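Local atomic coordinates of peptidyl-tRNA hydrolase (Sulfolobus solfataricus, PDB entry 1XTY), a protein that hydrolyses peptidyl-tRNA to free tRNA and an N-acylated amino acid or peptide, probably rescuing peptidyl-tRNAs that drop off the ribosome during protein synthesis. Residues M1-I6 and P55-K60; K43-E48 and G103-N108; S69-A74 and T98-G103. All coordinates share one frame; numbering follows the deposited sequence.

Contact 1 of 3, residues M1-I6 and P55-K60; sequences MIKMVI and PKIIVK
Four backbone hydrogen bonds stitch M4 and I6 to the segment P55-K60. M4 N donates a hydrogen bond to P55 O at 3.1 Å and M4 O receives I57 N at 2.9 Å; two residues on, I6 N reaches I57 O and I6 O takes V59 N. CA-H...O contacts supplement them, K56 CA on M4 O at 3.2 Å and V5 CA on I57 O at 3.3 Å. This is parallel pairing, M4 opposite K56, V5 opposite I57 and I6 opposite I58. Because helices 16-35 and 40-51 fill the connection, the two strands form a beta-alpha-beta crossover within the mixed sheet.

Apolar contacts are concentrated on the face of V5 and I57. A chi1 of -179° at V5 places one methyl beside V59, with V5 CG1 4.0 Å from V59 CG2, and lays the other alongside I57, V5 CG2 being equally far from I57 CB. With an alanine here, I57 CB and V59 CG2 would probably each lose the methyl beside them, and V110 and T114 of helix 107-114 would be less well packed. The extended chain of K3 runs past P55, with its CD 3.6 Å from I57 CD1, before its ammonium makes a salt bridge with E107.

On the reverse face, M4 and I6 carry their side chains into helix 16-35. K56 bends back so that NZ bonds Q54 O, and its side chain packs on A21 of the second subunit.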
loop_
_atom_site.group_PDB
_atom_site.type_symbol
_atom_site.label_atom_id
_atom_site.label_comp_id
_atom_site.label_asym_id
_atom_site.label_seq_id
_atom_site.Cartn_x
_atom_site.Cartn_y
_atom_site.Cartn_z
ATOM N N MET A 1 2.323 -16.849 -12.137
ATOM C CA MET A 1 1.873 -16.033 -10.976
ATOM C C MET A 1 1.728 -14.576 -11.384
ATOM O O MET A 1 2.562 -14.041 -12.111
ATOM C CB MET A 1 2.892 -16.108 -9.833
ATOM C CG MET A 1 3.293 -17.511 -9.407
ATOM S SD MET A 1 4.642 -17.477 -8.191
ATOM C CE MET A 1 3.818 -18.116 -6.732
ATOM N N ILE A 2 0.662 -13.941 -10.909
ATOM C CA ILE A 2 0.407 -12.538 -11.188
ATOM C C ILE A 2 1.023 -11.755 -10.038
ATOM O O ILE A 2 0.844 -12.116 -8.876
ATOM C CB ILE A 2 -1.109 -12.251 -11.241
ATOM C CG1 ILE A 2 -1.757 -13.102 -12.335
ATOM C CG2 ILE A 2 -1.363 -10.769 -11.484
ATOM C CD1 ILE A 2 -1.174 -12.873 -13.717
ATOM N N LYS A 3 1.761 -10.694 -10.353
ATOM C CA LYS A 3 2.386 -9.883 -9.320
ATOM C C LYS A 3 2.358 -8.389 -9.595
ATOM O O LYS A 3 2.200 -7.951 -10.733
ATOM C CB LYS A 3 3.841 -10.308 -9.113
ATOM C CG LYS A 3 3.996 -11.692 -8.512
ATOM C CD LYS A 3 5.450 -12.038 -8.297
ATOM C CE LYS A 3 5.595 -13.445 -7.740
ATOM N NZ LYS A 3 7.029 -13.820 -7.596
ATOM N N MET A 4 2.505 -7.612 -8.528
ATOM C CA MET A 4 2.548 -6.164 -8.637
ATOM C C MET A 4 3.963 -5.770 -8.253
ATOM O O MET A 4 4.514 -6.283 -7.280
ATOM C CB MET A 4 1.562 -5.498 -7.668
ATOM C CG MET A 4 1.678 -3.974 -7.661
ATOM S SD MET A 4 0.616 -3.146 -6.446
ATOM C CE MET A 4 -0.944 -3.207 -7.288
ATOM N N VAL A 5 4.560 -4.875 -9.025
ATOM C CA VAL A 5 5.903 -4.418 -8.736
ATOM C C VAL A 5 5.881 -2.917 -8.497
ATOM O O VAL A 5 5.229 -2.175 -9.234
ATOM C CB VAL A 5 6.866 -4.714 -9.909
ATOM C CG1 VAL A 5 8.270 -4.232 -9.564
ATOM C CG2 VAL A 5 6.876 -6.205 -10.208
ATOM N N ILE A 6 6.572 -2.480 -7.453
ATOM C CA ILE A 6 6.658 -1.060 -7.146
ATOM C C ILE A 6 8.133 -0.679 -7.153
ATOM O O ILE A 6 8.944 -1.264 -6.433
ATOM C CB ILE A 6 6.045 -0.713 -5.768
ATOM C CG1 ILE A 6 4.551 -1.046 -5.751
ATOM C CG2 ILE A 6 6.227 0.775 -5.479
ATOM C CD1 ILE A 6 4.240 -2.484 -5.423
ATOM N N PRO A 55 0.675 -10.758 -4.077
ATOM C CA PRO A 55 2.143 -10.792 -4.131
ATOM C C PRO A 55 2.710 -9.474 -4.667
ATOM O O PRO A 55 2.270 -8.989 -5.707
ATOM C CB PRO A 55 2.430 -11.947 -5.092
ATOM C CG PRO A 55 1.229 -12.817 -4.966
ATOM C CD PRO A 55 0.096 -11.836 -4.893
ATOM N N LYS A 56 3.685 -8.909 -3.965
ATOM C CA LYS A 56 4.308 -7.658 -4.379
ATOM C C LYS A 56 5.822 -7.770 -4.383
ATOM O O LYS A 56 6.406 -8.494 -3.580
ATOM C CB LYS A 56 3.912 -6.520 -3.440
ATOM C CG LYS A 56 2.460 -6.100 -3.520
ATOM C CD LYS A 56 2.151 -5.056 -2.460
ATOM C CE LYS A 56 1.099 -5.551 -1.478
ATOM N NZ LYS A 56 1.475 -6.846 -0.858
ATOM N N ILE A 57 6.455 -7.050 -5.296
ATOM C CA ILE A 57 7.905 -7.038 -5.385
ATOM C C ILE A 57 8.297 -5.576 -5.291
ATOM O O ILE A 57 7.898 -4.769 -6.129
ATOM C CB ILE A 57 8.397 -7.597 -6.729
ATOM C CG1 ILE A 57 7.822 -9.002 -6.945
ATOM C CG2 ILE A 57 9.921 -7.628 -6.751
ATOM C CD1 ILE A 57 8.147 -9.603 -8.301
ATOM N N ILE A 58 9.063 -5.230 -4.267
ATOM C CA ILE A 58 9.489 -3.854 -4.089
ATOM C C ILE A 58 10.961 -3.721 -4.449
ATOM O O ILE A 58 11.837 -4.183 -3.714
ATOM C CB ILE A 58 9.263 -3.400 -2.642
ATOM C CG1 ILE A 58 7.796 -3.629 -2.261
ATOM C CG2 ILE A 58 9.624 -1.926 -2.489
ATOM C CD1 ILE A 58 7.487 -3.319 -0.823
ATOM N N VAL A 59 11.222 -3.096 -5.592
ATOM C CA VAL A 59 12.585 -2.905 -6.061
ATOM C C VAL A 59 12.942 -1.427 -6.049
ATOM O O VAL A 59 12.090 -0.578 -5.775
ATOM C CB VAL A 59 12.755 -3.481 -7.479
ATOM C CG1 VAL A 59 12.509 -4.982 -7.453
ATOM C CG2 VAL A 59 11.782 -2.809 -8.441
ATOM N N LYS A 60 14.201 -1.114 -6.340
ATOM C CA LYS A 60 14.641 0.273 -6.331
ATOM C C LYS A 60 15.487 0.673 -7.536
ATOM O O LYS A 60 16.018 -0.178 -8.249
ATOM C CB LYS A 60 15.430 0.554 -5.049
ATOM C CG LYS A 60 16.648 -0.341 -4.859
ATOM C CD LYS A 60 17.378 -0.028 -3.554
ATOM C CE LYS A 60 18.560 -0.965 -3.339
ATOM N NZ LYS A 60 19.310 -0.663 -2.082
#

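Contact 2 of 3, residues K43-E48 and G103-N108; sequences KEWLNE and GPAPEN
W45 leaves its helix with CG anti to its own carbonyl carbon (chi1 -68°), and a chi2 of -25° turns the indole so that one face lies against A105 and P106. Both make CH-pi contacts on that face. A105 CB sits over the six-membered ring, 4.0 Å from its centroid, while P106 CD stands over the five-membered ring at 3.6 Å, 21° off the normal. The proline is pressed closely onto the indole, with P106 CD only 3.4 Å from W45 CE2. P104 O comes in obliquely, 3.5 Å from W45 CE3.

One residue along the helix, L46 sets its CD1 branch against P104 CG at 4.0 Å. The peptide bond before P104 is cis, at the corner where the chain turns after G103; the proline ring also touches the helix backbone, P104 CG lying 3.9 Å from L46 CA. No hydrogen bond crosses this contact.

P106 is the N-cap residue of helix 107-114, whose L109 also touches W45. Helix 40-51 is thus packed against the end of strand 97-106, with L46 and P104 both touching helix 16-35, at I34, and P104 and P106 resting on I2 of strand 2-9.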
loop_
_atom_site.group_PDB
_atom_site.type_symbol
_atom_site.label_atom_id
_atom_site.label_comp_id
_atom_site.label_asym_id
_atom_site.label_seq_id
_atom_site.Cartn_x
_atom_site.Cartn_y
_atom_site.Cartn_z
ATOM N N LYS A 43 -8.689 -6.281 -15.247
ATOM C CA LYS A 43 -9.581 -6.718 -14.178
ATOM C C LYS A 43 -9.398 -8.196 -13.863
ATOM O O LYS A 43 -9.497 -8.611 -12.705
ATOM C CB LYS A 43 -11.037 -6.417 -14.547
ATOM C CG LYS A 43 -11.362 -4.932 -14.511
ATOM C CD LYS A 43 -12.813 -4.657 -14.865
ATOM C CE LYS A 43 -13.105 -3.168 -14.798
ATOM N NZ LYS A 43 -14.480 -2.843 -15.275
ATOM N N GLU A 44 -9.124 -8.993 -14.891
ATOM C CA GLU A 44 -8.901 -10.417 -14.691
ATOM C C GLU A 44 -7.619 -10.598 -13.884
ATOM O O GLU A 44 -7.586 -11.371 -12.924
ATOM C CB GLU A 44 -8.780 -11.137 -16.039
ATOM C CG GLU A 44 -10.033 -11.044 -16.897
ATOM C CD GLU A 44 -9.872 -11.704 -18.254
ATOM O OE1 GLU A 44 -8.908 -11.364 -18.975
ATOM O OE2 GLU A 44 -10.714 -12.557 -18.605
ATOM N N TRP A 45 -6.564 -9.880 -14.267
ATOM C CA TRP A 45 -5.300 -9.977 -13.544
ATOM C C TRP A 45 -5.464 -9.521 -12.095
ATOM O O TRP A 45 -4.872 -10.103 -11.189
ATOM C CB TRP A 45 -4.212 -9.122 -14.201
ATOM C CG TRP A 45 -3.754 -9.605 -15.547
ATOM C CD1 TRP A 45 -3.811 -10.884 -16.031
ATOM C CD2 TRP A 45 -3.118 -8.820 -16.560
ATOM N NE1 TRP A 45 -3.245 -10.940 -17.286
ATOM C CE2 TRP A 45 -2.812 -9.689 -17.633
ATOM C CE3 TRP A 45 -2.772 -7.466 -16.663
ATOM C CZ2 TRP A 45 -2.177 -9.245 -18.798
ATOM C CZ3 TRP A 45 -2.139 -7.023 -17.823
ATOM C CH2 TRP A 45 -1.850 -7.916 -18.876
ATOM N N LEU A 46 -6.256 -8.471 -11.881
ATOM C CA LEU A 46 -6.468 -7.964 -10.524
ATOM C C LEU A 46 -7.161 -9.012 -9.650
ATOM O O LEU A 46 -6.744 -9.265 -8.519
ATOM C CB LEU A 46 -7.299 -6.675 -10.561
ATOM C CG LEU A 46 -7.634 -6.036 -9.206
ATOM C CD1 LEU A 46 -6.355 -5.633 -8.487
ATOM C CD2 LEU A 46 -8.525 -4.815 -9.434
ATOM N N ASN A 47 -8.215 -9.627 -10.176
ATOM C CA ASN A 47 -8.932 -10.651 -9.423
ATOM C C ASN A 47 -8.031 -11.822 -9.044
ATOM O O ASN A 47 -8.077 -12.309 -7.912
ATOM C CB ASN A 47 -10.123 -11.170 -10.225
ATOM C CG ASN A 47 -11.232 -10.150 -10.335
ATOM O OD1 ASN A 47 -11.689 -9.603 -9.327
ATOM N ND2 ASN A 47 -11.676 -9.887 -11.559
ATOM N N GLU A 48 -7.219 -12.279 -9.991
ATOM C CA GLU A 48 -6.303 -13.388 -9.743
ATOM C C GLU A 48 -5.261 -12.989 -8.700
ATOM O O GLU A 48 -4.900 -13.779 -7.827
ATOM C CB GLU A 48 -5.591 -13.785 -11.038
ATOM C CG GLU A 48 -6.531 -14.078 -12.193
ATOM C CD GLU A 48 -5.798 -14.252 -13.511
ATOM O OE1 GLU A 48 -6.342 -13.824 -14.550
ATOM O OE2 GLU A 48 -4.687 -14.821 -13.511
ATOM N N GLY A 103 1.345 -3.076 -12.732
ATOM C CA GLY A 103 0.544 -4.270 -12.543
ATOM C C GLY A 103 -0.699 -4.057 -11.698
ATOM O O GLY A 103 -1.166 -2.925 -11.551
ATOM N N PRO A 104 -1.252 -5.132 -11.110
ATOM C CA PRO A 104 -0.732 -6.499 -11.226
ATOM C C PRO A 104 -0.818 -7.086 -12.635
ATOM O O PRO A 104 -1.686 -6.719 -13.427
ATOM C CB PRO A 104 -1.572 -7.276 -10.213
ATOM C CG PRO A 104 -2.870 -6.548 -10.222
ATOM C CD PRO A 104 -2.457 -5.097 -10.262
ATOM N N ALA A 105 0.102 -7.996 -12.937
ATOM C CA ALA A 105 0.140 -8.645 -14.243
ATOM C C ALA A 105 1.087 -9.846 -14.173
ATOM O O ALA A 105 1.826 -9.997 -13.206
ATOM C CB ALA A 105 0.625 -7.657 -15.297
ATOM N N PRO A 106 1.067 -10.719 -15.197
ATOM C CA PRO A 106 1.950 -11.895 -15.212
ATOM C C PRO A 106 3.373 -11.473 -14.856
ATOM O O PRO A 106 3.924 -10.557 -15.463
ATOM C CB PRO A 106 1.832 -12.387 -16.649
ATOM C CG PRO A 106 0.403 -12.091 -16.967
ATOM C CD PRO A 106 0.218 -10.688 -16.402
ATOM N N GLU A 107 3.979 -12.140 -13.881
ATOM C CA GLU A 107 5.316 -11.749 -13.453
ATOM C C GLU A 107 6.385 -11.762 -14.539
ATOM O O GLU A 107 7.311 -10.952 -14.502
ATOM C CB GLU A 107 5.771 -12.596 -12.264
ATOM C CG GLU A 107 5.933 -14.064 -12.540
ATOM C CD GLU A 107 6.319 -14.817 -11.284
ATOM O OE1 GLU A 107 7.337 -14.442 -10.661
ATOM O OE2 GLU A 107 5.607 -15.775 -10.919
ATOM N N ASN A 108 6.274 -12.674 -15.501
ATOM C CA ASN A 108 7.257 -12.726 -16.576
ATOM C C ASN A 108 7.037 -11.540 -17.504
ATOM O O ASN A 108 7.971 -11.049 -18.139
ATOM C CB ASN A 108 7.135 -14.042 -17.348
ATOM C CG ASN A 108 7.543 -15.236 -16.515
ATOM O OD1 ASN A 108 7.068 -16.355 -16.728
ATOM N ND2 ASN A 108 8.440 -15.006 -15.559
#

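Contact 3 of 3, residues S69-A74 and T98-G103; sequences SRAKKA and TCLGIG
L100 pushes its side chain off the strand and against helix 64-76 at A71. Its CB points toward the helix, and with CG anti to the backbone N (chi1 171°) the side chain forks where it reaches the helix surface. From that fork CD1 meets A71 CB at 3.8 Å. The second methyl reaches the helix backbone itself: L100 CD2 lies 3.7 Å from A71 N. The same methyl also touches the preceding residue, standing 4.0 Å from R70 CB, so the leucine tip straddles R70 and A71.

I102, two residues further along the same face of the strand, repeats the approach one helical turn on, though less closely. I102 CG2 is 4.3 Å from A74 CB, and its CD1 end lies near R70 O, a carbonyl already taken by A74 N within the helix. A71 and A74 are small, which lets the helix run close over the strand: the axes of 69-74 and 98-103 approach to 9.5 Å, 21° apart in direction, as is usual in alpha/beta packing. Helix 64-76 links strands 56-61 and 81-85, which run in the same direction, and so forms a beta-alpha-beta crossover over the sheet. Helix 107-114 lies beside it, with I113 touching both R70 and I102, whereas C99 faces helix 16-35 on the other side.

R70 contributes just its aliphatic base here; its guanidinium turns away to bond E66 O. With no hydrogen bond between the two segments, the hold is one of apolar burial and shape, set by branched side chains against alanines.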
loop_
_atom_site.group_PDB
_atom_site.type_symbol
_atom_site.label_atom_id
_atom_site.label_comp_id
_atom_site.label_asym_id
_atom_site.label_seq_id
_atom_site.Cartn_x
_atom_site.Cartn_y
_atom_site.Cartn_z
ATOM N N SER A 69 11.842 5.657 -17.759
ATOM C CA SER A 69 12.150 4.635 -18.745
ATOM C C SER A 69 11.221 3.437 -18.589
ATOM O O SER A 69 10.685 2.924 -19.567
ATOM C CB SER A 69 13.601 4.180 -18.591
ATOM O OG SER A 69 13.868 3.063 -19.420
ATOM N N ARG A 70 11.021 3.002 -17.350
ATOM C CA ARG A 70 10.173 1.852 -17.091
ATOM C C ARG A 70 8.682 2.144 -17.199
ATOM O O ARG A 70 7.897 1.258 -17.530
ATOM C CB ARG A 70 10.540 1.247 -15.739
ATOM C CG ARG A 70 11.957 0.686 -15.770
ATOM C CD ARG A 70 12.390 0.025 -14.484
ATOM N NE ARG A 70 13.721 -0.564 -14.626
ATOM C CZ ARG A 70 14.821 0.130 -14.910
ATOM N NH1 ARG A 70 14.760 1.444 -15.080
ATOM N NH2 ARG A 70 15.985 -0.494 -15.034
ATOM N N ALA A 71 8.286 3.387 -16.942
ATOM C CA ALA A 71 6.881 3.751 -17.071
ATOM C C ALA A 71 6.522 3.718 -18.560
ATOM O O ALA A 71 5.435 3.298 -18.940
ATOM C CB ALA A 71 6.634 5.151 -16.494
ATOM N N LYS A 72 7.451 4.153 -19.404
ATOM C CA LYS A 72 7.215 4.161 -20.843
ATOM C C LYS A 72 7.080 2.719 -21.344
ATOM O O LYS A 72 6.253 2.418 -22.201
ATOM C CB LYS A 72 8.373 4.870 -21.547
ATOM C CG LYS A 72 8.167 5.142 -23.034
ATOM C CD LYS A 72 8.452 3.925 -23.885
ATOM C CE LYS A 72 8.439 4.280 -25.364
ATOM N NZ LYS A 72 7.164 4.937 -25.768
ATOM N N LYS A 73 7.888 1.831 -20.781
ATOM C CA LYS A 73 7.857 0.426 -21.156
ATOM C C LYS A 73 6.489 -0.151 -20.795
ATOM O O LYS A 73 5.840 -0.802 -21.610
ATOM C CB LYS A 73 8.969 -0.316 -20.417
ATOM C CG LYS A 73 9.532 -1.515 -21.155
ATOM C CD LYS A 73 11.028 -1.625 -20.888
ATOM C CE LYS A 73 11.651 -2.803 -21.620
ATOM N NZ LYS A 73 13.139 -2.793 -21.489
ATOM N N ALA A 74 6.048 0.111 -19.567
ATOM C CA ALA A 74 4.754 -0.376 -19.097
ATOM C C ALA A 74 3.617 0.148 -19.969
ATOM O O ALA A 74 2.708 -0.595 -20.343
ATOM C CB ALA A 74 4.539 0.056 -17.646
ATOM N N THR A 98 8.256 9.896 -6.438
ATOM C CA THR A 98 8.888 9.009 -5.464
ATOM C C THR A 98 8.943 7.542 -5.870
ATOM O O THR A 98 9.865 6.818 -5.479
ATOM C CB THR A 98 8.166 9.085 -4.101
ATOM O OG1 THR A 98 6.804 8.681 -4.265
ATOM C CG2 THR A 98 8.209 10.504 -3.541
ATOM N N CYS A 99 7.954 7.085 -6.634
ATOM C CA CYS A 99 7.942 5.691 -7.047
ATOM C C CYS A 99 6.983 5.420 -8.195
ATOM O O CYS A 99 6.163 6.270 -8.564
ATOM C CB CYS A 99 7.595 4.785 -5.859
ATOM S SG CYS A 99 5.950 5.042 -5.152
ATOM N N LEU A 100 7.106 4.217 -8.746
ATOM C CA LEU A 100 6.302 3.765 -9.872
ATOM C C LEU A 100 5.696 2.393 -9.581
ATOM O O LEU A 100 6.408 1.457 -9.213
ATOM C CB LEU A 100 7.187 3.657 -11.124
ATOM C CG LEU A 100 6.592 2.991 -12.367
ATOM C CD1 LEU A 100 5.578 3.930 -13.022
ATOM C CD2 LEU A 100 7.705 2.658 -13.357
ATOM N N GLY A 101 4.385 2.276 -9.737
ATOM C CA GLY A 101 3.751 0.990 -9.527
ATOM C C GLY A 101 3.427 0.401 -10.884
ATOM O O GLY A 101 3.098 1.140 -11.813
ATOM N N ILE A 102 3.533 -0.920 -11.015
ATOM C CA ILE A 102 3.222 -1.599 -12.270
ATOM C C ILE A 102 2.429 -2.876 -11.992
ATOM O O ILE A 102 2.793 -3.662 -11.118
ATOM C CB ILE A 102 4.508 -1.988 -13.048
ATOM C CG1 ILE A 102 5.334 -0.739 -13.362
ATOM C CG2 ILE A 102 4.139 -2.699 -14.334
ATOM C CD1 ILE A 102 6.695 -1.046 -13.990
ATOM N N GLY A 103 1.345 -3.076 -12.732
ATOM C CA GLY A 103 0.544 -4.270 -12.543
ATOM C C GLY A 103 -0.699 -4.057 -11.698
ATOM O O GLY A 103 -1.166 -2.925 -11.551
#

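Overall arrangement
Strand 2-9 ties the three contacts together. It pairs in parallel with strand 56-61 in contact 1 and antiparallel on its other edge with strand 97-106, which serves contacts 2 and 3. Contact 2 is joined to contact 1 by K3 N to A105 O, 2.9 Å, and M1 O to E107 N, 3.0 Å, both probable hydrogen bonds, and contact 3 by a probable hydrogen bond from I102 N to V5 O, 2.8 Å. The centres of contacts 1 and 2 lie about 11 Å apart, those of 1 and 3 about 12 Å. Contacts 2 and 3 share G103, their centres about 15 Å apart. A sulfate, probably from crystallisation, lies about 5 Å from the K56 side chain.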